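Regulatory protein RecX (Lactobacillus salivarius, PDB 3E3V) probably modulates the activity of the recombinase RecA, the RecX fragment here comprising three successive three-helix domains of the helix-turn-helix clan. Local coordinates at residues Tyr70-Val75 with Leu107-Asp112; Leu114-Gly119 with Ile156-Gln161. One frame throughout, in Å; residues are numbered along the deposited sequence.

Following the RecX chain from the N terminus, helices 14-29, 35-39 and 49-61 come first. The chain then enters helix 67-81, whose segment 70-75 opens contact 1. Helices 86-94 and 100-107 lie within the loop that contact 1 closes at 107-112. Contact 2 opens almost at once on helix 112-129 and, after helix 135-148, closes on helix 153-165, packing the first and last helices of that loop together. The two loops neither nest nor cross, an example of an elongated, all-helical protein assembled from small units strung in series. Their centres lie about 17 Å apart, and Tyr110 of contact 1 reaches over to helix 112-129.

Contact 1. Residues Tyr70-Val75 with Leu107-Asp112; sequences YAESYV and LILYTD
Leu107 meets Val75 with one branch of its fork: its CD2 comes to 4.0 Å from Val75 CG2, and the two side chains cross at about a right angle. The CB of Leu107 points away from helix 67-81, and it is the swing of CG to the side of its own backbone N (chi1 -83°) that carries CD2 back over the valine. These two residues also mark the backbone register, with the CA atoms of Val75 and Leu107 6.4 Å apart. A type I beta turn from Leu107 to Tyr110 follows, with Tyr110 N donating to Leu107 O at 2.8 Å. The turn brings Leu109 round to face the helix, and here the leucine spans two neighbours one helical turn apart. Its CB lies 4.2 Å from the other valine methyl, Val75 CG1, while CD1 reaches across the aliphatic stem of Glu72, 3.6 Å from Glu72 CG. The stem offers an apolar surface here, while the carboxylate at its end makes a salt bridge to Lys68. Contact 1 thus packs a helix of the second three-helix domain against the connection leading into the third. Tyr110 adds little to the valine, its N lying 4.5 Å from Val75 CG1, and sits at the centre of an inverse gamma turn. Its ring packs against Ile89 and Gln115, and its hydroxyl end meets the Lys118 chain. Thr111 follows as the N-cap of helix 112-129, its OG1 taking a weak hydrogen bond from Leu114 N.

Contact 2. Residues Leu114-Gly119 with Ile156-Gln161; sequences LQVEKG and IDTIIQ
Gln115 touches Ile159 only through its backbone, its O lying 4.3 Å from Ile159 CD1. Val116, next in line, works with both methyls: CG2 meets Thr158 CG2 at 3.9 Å, the side chains crossing at about a right angle, while CG1 comes to 4.1 Å from Ile159 CG1, the two side chains sliding past each other in opposite directions. With the Thr158 hydroxyl bonded back to Asp154 O in its own helix, the methyl is the branch that meets the valine. The helices that meet are the first and last of the third three-helix domain; the axes of 114-119 and 156-161 cross at -54° and approach to 9.1 Å, and no hydrogen bond joins these segments. One turn beyond Gln115 comes Gly119, whose bare backbone is covered by Ile159. With CG1 beside the backbone N (chi1 -73°), the isoleucine lays CD1 on Gly119 CA at 3.5 Å and sets CG2 3.6 Å from Gly119 O. A beta carbon on Gly119 would point toward this chain and clash with CD1. Were Ile159 cut back to an alanine, the backbone of Gly119 would probably lose its cover and Val116 CG1 the CG1 it packs against.

Contact 1. Residues Tyr70-Val75 with Leu107-Asp112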
loop_
_atom_site.group_PDB
_atom_site.type_symbol
_atom_site.label_atom_id
_atom_site.label_comp_id
_atom_site.label_asym_id
_atom_site.label_seq_id
_atom_site.Cartn_x
_atom_site.Cartn_y
_atom_site.Cartn_z
ATOM N N TYR A 70 -4.103 9.281 -0.176
ATOM C CA TYR A 70 -4.294 8.003 0.512
ATOM C C TYR A 70 -3.130 7.073 0.162
ATOM O O TYR A 70 -2.425 6.574 1.036
ATOM C CB TYR A 70 -5.591 7.321 0.071
ATOM C CG TYR A 70 -5.861 6.030 0.835
ATOM C CD1 TYR A 70 -6.587 6.043 2.029
ATOM C CD2 TYR A 70 -5.345 4.811 0.392
ATOM C CE1 TYR A 70 -6.795 4.869 2.769
ATOM C CE2 TYR A 70 -5.543 3.633 1.126
ATOM C CZ TYR A 70 -6.268 3.669 2.309
ATOM O OH TYR A 70 -6.477 2.515 3.034
ATOM N N ALA A 71 -2.947 6.845 -1.135
ATOM C CA ALA A 71 -1.895 5.965 -1.639
ATOM C C ALA A 71 -0.493 6.361 -1.190
ATOM O O ALA A 71 0.320 5.506 -0.849
ATOM C CB ALA A 71 -1.963 5.900 -3.172
ATOM N N GLU A 72 -0.194 7.659 -1.190
ATOM C CA GLU A 72 1.128 8.096 -0.772
ATOM C C GLU A 72 1.424 7.825 0.702
ATOM O O GLU A 72 2.523 7.396 1.051
ATOM C CB GLU A 72 1.327 9.580 -1.094
ATOM C CG GLU A 72 1.967 9.799 -2.454
ATOM C CD GLU A 72 2.064 11.264 -2.838
ATOM O OE1 GLU A 72 2.385 12.090 -1.957
ATOM O OE2 GLU A 72 1.833 11.581 -4.025
ATOM N N SER A 73 0.451 8.071 1.569
ATOM C CA SER A 73 0.664 7.836 2.987
ATOM C C SER A 73 0.742 6.328 3.258
ATOM O O SER A 73 1.512 5.880 4.114
ATOM C CB SER A 73 -0.463 8.468 3.796
ATOM O OG SER A 73 -1.706 7.926 3.401
ATOM N N TYR A 74 -0.042 5.542 2.525
ATOM C CA TYR A 74 0.009 4.097 2.709
ATOM C C TYR A 74 1.421 3.628 2.377
ATOM O O TYR A 74 2.031 2.897 3.152
ATOM C CB TYR A 74 -0.993 3.382 1.802
ATOM C CG TYR A 74 -0.984 1.871 2.010
ATOM C CD1 TYR A 74 -1.415 1.312 3.217
ATOM C CD2 TYR A 74 -0.492 1.013 1.027
ATOM C CE1 TYR A 74 -1.348 -0.067 3.444
ATOM C CE2 TYR A 74 -0.422 -0.369 1.242
ATOM C CZ TYR A 74 -0.849 -0.897 2.451
ATOM O OH TYR A 74 -0.752 -2.245 2.687
ATOM N N VAL A 75 1.939 4.069 1.230
ATOM C CA VAL A 75 3.287 3.707 0.787
ATOM C C VAL A 75 4.347 4.115 1.810
ATOM O O VAL A 75 5.252 3.345 2.131
ATOM C CB VAL A 75 3.617 4.368 -0.591
ATOM C CG1 VAL A 75 5.130 4.338 -0.868
ATOM C CG2 VAL A 75 2.878 3.631 -1.696
ATOM N N LEU A 107 4.009 4.670 -5.600
ATOM C CA LEU A 107 5.132 3.771 -5.355
ATOM C C LEU A 107 6.469 4.357 -5.755
ATOM O O LEU A 107 7.524 3.860 -5.361
ATOM C CB LEU A 107 4.878 2.419 -6.039
ATOM C CG LEU A 107 3.994 1.523 -5.153
ATOM C CD1 LEU A 107 3.404 0.351 -5.944
ATOM C CD2 LEU A 107 4.853 1.030 -3.978
ATOM N N ILE A 108 6.422 5.438 -6.518
ATOM C CA ILE A 108 7.637 6.114 -6.929
ATOM C C ILE A 108 8.412 6.563 -5.690
ATOM O O ILE A 108 9.627 6.750 -5.745
ATOM C CB ILE A 108 7.317 7.349 -7.789
ATOM C CG1 ILE A 108 6.594 6.914 -9.071
ATOM C CG2 ILE A 108 8.587 8.106 -8.094
ATOM C CD1 ILE A 108 7.366 5.925 -9.913
ATOM N N LEU A 109 7.711 6.734 -4.570
ATOM C CA LEU A 109 8.369 7.158 -3.334
ATOM C C LEU A 109 9.264 6.065 -2.765
ATOM O O LEU A 109 10.200 6.351 -2.019
ATOM C CB LEU A 109 7.333 7.572 -2.280
ATOM C CG LEU A 109 6.452 8.781 -2.608
ATOM C CD1 LEU A 109 5.318 8.879 -1.584
ATOM C CD2 LEU A 109 7.302 10.063 -2.620
ATOM N N TYR A 110 8.985 4.811 -3.113
ATOM C CA TYR A 110 9.806 3.714 -2.606
ATOM C C TYR A 110 10.972 3.524 -3.568
ATOM O O TYR A 110 10.983 2.604 -4.378
ATOM C CB TYR A 110 8.986 2.418 -2.494
ATOM C CG TYR A 110 9.508 1.471 -1.436
ATOM C CD1 TYR A 110 10.735 1.703 -0.821
ATOM C CD2 TYR A 110 8.770 0.363 -1.038
ATOM C CE1 TYR A 110 11.210 0.876 0.159
ATOM C CE2 TYR A 110 9.243 -0.484 -0.051
ATOM C CZ TYR A 110 10.465 -0.223 0.548
ATOM O OH TYR A 110 10.948 -1.052 1.542
ATOM N N THR A 111 11.947 4.425 -3.465
ATOM C CA THR A 111 13.132 4.426 -4.310
ATOM C C THR A 111 13.923 3.126 -4.211
ATOM O O THR A 111 13.801 2.378 -3.229
ATOM C CB THR A 111 14.064 5.619 -3.954
ATOM O OG1 THR A 111 14.554 5.469 -2.616
ATOM C CG2 THR A 111 13.300 6.944 -4.055
ATOM N N ASP A 112 14.737 2.863 -5.230
ATOM C CA ASP A 112 15.547 1.649 -5.264
ATOM C C ASP A 112 16.474 1.550 -4.069
ATOM O O ASP A 112 16.554 0.502 -3.426
ATOM C CB ASP A 112 16.370 1.582 -6.548
ATOM C CG ASP A 112 15.518 1.256 -7.766
ATOM O OD1 ASP A 112 14.283 1.132 -7.623
ATOM O OD2 ASP A 112 16.084 1.121 -8.864
#

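Contact 2. Residues Leu114-Gly119 with Ile156-Gln161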
loop_
_atom_site.group_PDB
_atom_site.type_symbol
_atom_site.label_atom_id
_atom_site.label_comp_id
_atom_site.label_asym_id
_atom_site.label_seq_id
_atom_site.Cartn_x
_atom_site.Cartn_y
_atom_site.Cartn_z
ATOM N N LEU A 114 16.145 2.813 -1.168
ATOM C CA LEU A 114 15.412 2.560 0.069
ATOM C C LEU A 114 14.964 1.100 0.148
ATOM O O LEU A 114 14.969 0.500 1.229
ATOM C CB LEU A 114 14.198 3.483 0.177
ATOM C CG LEU A 114 14.588 4.933 0.483
ATOM C CD1 LEU A 114 13.386 5.852 0.338
ATOM C CD2 LEU A 114 15.164 5.004 1.894
ATOM N N GLN A 115 14.576 0.536 -0.996
ATOM C CA GLN A 115 14.145 -0.860 -1.059
ATOM C C GLN A 115 15.316 -1.768 -0.748
ATOM O O GLN A 115 15.199 -2.713 0.024
ATOM C CB GLN A 115 13.616 -1.206 -2.454
ATOM C CG GLN A 115 12.331 -0.504 -2.835
ATOM C CD GLN A 115 11.835 -0.927 -4.200
ATOM O OE1 GLN A 115 11.315 -0.109 -4.958
ATOM N NE2 GLN A 115 11.985 -2.208 -4.521
ATOM N N VAL A 116 16.454 -1.475 -1.368
ATOM C CA VAL A 116 17.660 -2.267 -1.166
ATOM C C VAL A 116 18.071 -2.264 0.293
ATOM O O VAL A 116 18.445 -3.305 0.842
ATOM C CB VAL A 116 18.827 -1.725 -2.018
ATOM C CG1 VAL A 116 20.131 -2.420 -1.644
ATOM C CG2 VAL A 116 18.518 -1.939 -3.476
ATOM N N GLU A 117 17.991 -1.095 0.922
ATOM C CA GLU A 117 18.382 -0.970 2.319
ATOM C C GLU A 117 17.471 -1.776 3.235
ATOM O O GLU A 117 17.931 -2.342 4.222
ATOM C CB GLU A 117 18.386 0.500 2.743
ATOM C CG GLU A 117 19.305 0.786 3.924
ATOM C CD GLU A 117 19.449 2.267 4.206
ATOM O OE1 GLU A 117 19.752 3.022 3.255
ATOM O OE2 GLU A 117 19.265 2.672 5.378
ATOM N N LYS A 118 16.181 -1.843 2.918
ATOM C CA LYS A 118 15.275 -2.624 3.750
ATOM C C LYS A 118 15.485 -4.106 3.456
ATOM O O LYS A 118 15.397 -4.949 4.353
ATOM C CB LYS A 118 13.817 -2.241 3.487
ATOM C CG LYS A 118 12.831 -3.017 4.356
ATOM C CD LYS A 118 11.605 -2.181 4.691
ATOM C CE LYS A 118 11.910 -1.087 5.718
ATOM N NZ LYS A 118 12.102 -1.620 7.094
ATOM N N GLY A 119 15.778 -4.401 2.192
ATOM C CA GLY A 119 16.017 -5.765 1.767
ATOM C C GLY A 119 17.291 -6.342 2.352
ATOM O O GLY A 119 17.346 -7.538 2.644
ATOM N N ILE A 156 16.502 -7.492 -5.849
ATOM C CA ILE A 156 17.005 -8.629 -5.078
ATOM C C ILE A 156 18.476 -8.924 -5.431
ATOM O O ILE A 156 19.294 -9.210 -4.550
ATOM C CB ILE A 156 16.093 -9.879 -5.307
ATOM C CG1 ILE A 156 14.697 -9.603 -4.722
ATOM C CG2 ILE A 156 16.682 -11.112 -4.641
ATOM C CD1 ILE A 156 13.692 -10.708 -4.952
ATOM N N ASP A 157 18.818 -8.834 -6.711
ATOM C CA ASP A 157 20.200 -9.069 -7.143
ATOM C C ASP A 157 21.125 -8.026 -6.516
ATOM O O ASP A 157 22.249 -8.322 -6.126
ATOM C CB ASP A 157 20.316 -8.983 -8.667
ATOM C CG ASP A 157 19.730 -10.184 -9.365
ATOM O OD1 ASP A 157 19.636 -11.250 -8.725
ATOM O OD2 ASP A 157 19.373 -10.065 -10.559
ATOM N N THR A 158 20.650 -6.797 -6.436
ATOM C CA THR A 158 21.436 -5.725 -5.842
ATOM C C THR A 158 21.564 -5.967 -4.334
ATOM O O THR A 158 22.609 -5.697 -3.737
ATOM C CB THR A 158 20.766 -4.367 -6.124
ATOM O OG1 THR A 158 20.651 -4.205 -7.542
ATOM C CG2 THR A 158 21.595 -3.198 -5.544
ATOM N N ILE A 159 20.503 -6.484 -3.720
ATOM C CA ILE A 159 20.529 -6.781 -2.287
ATOM C C ILE A 159 21.558 -7.886 -2.018
ATOM O O ILE A 159 22.345 -7.796 -1.071
ATOM C CB ILE A 159 19.146 -7.246 -1.790
ATOM C CG1 ILE A 159 18.181 -6.052 -1.747
ATOM C CG2 ILE A 159 19.275 -7.919 -0.426
ATOM C CD1 ILE A 159 16.700 -6.449 -1.616
ATOM N N ILE A 160 21.541 -8.918 -2.861
ATOM C CA ILE A 160 22.467 -10.043 -2.745
ATOM C C ILE A 160 23.919 -9.580 -2.899
ATOM O O ILE A 160 24.808 -10.064 -2.191
ATOM C CB ILE A 160 22.172 -11.126 -3.816
ATOM C CG1 ILE A 160 20.783 -11.722 -3.591
ATOM C CG2 ILE A 160 23.229 -12.225 -3.763
ATOM C CD1 ILE A 160 20.603 -12.358 -2.231
ATOM N N GLN A 161 24.164 -8.653 -3.824
ATOM C CA GLN A 161 25.518 -8.139 -4.038
ATOM C C GLN A 161 25.938 -7.381 -2.782
ATOM O O GLN A 161 27.086 -7.463 -2.341
ATOM C CB GLN A 161 25.552 -7.209 -5.265
ATOM C CG GLN A 161 26.862 -6.443 -5.476
ATOM C CD GLN A 161 26.857 -5.604 -6.760
ATOM O OE1 GLN A 161 25.794 -5.249 -7.286
ATOM N NE2 GLN A 161 28.047 -5.274 -7.259
#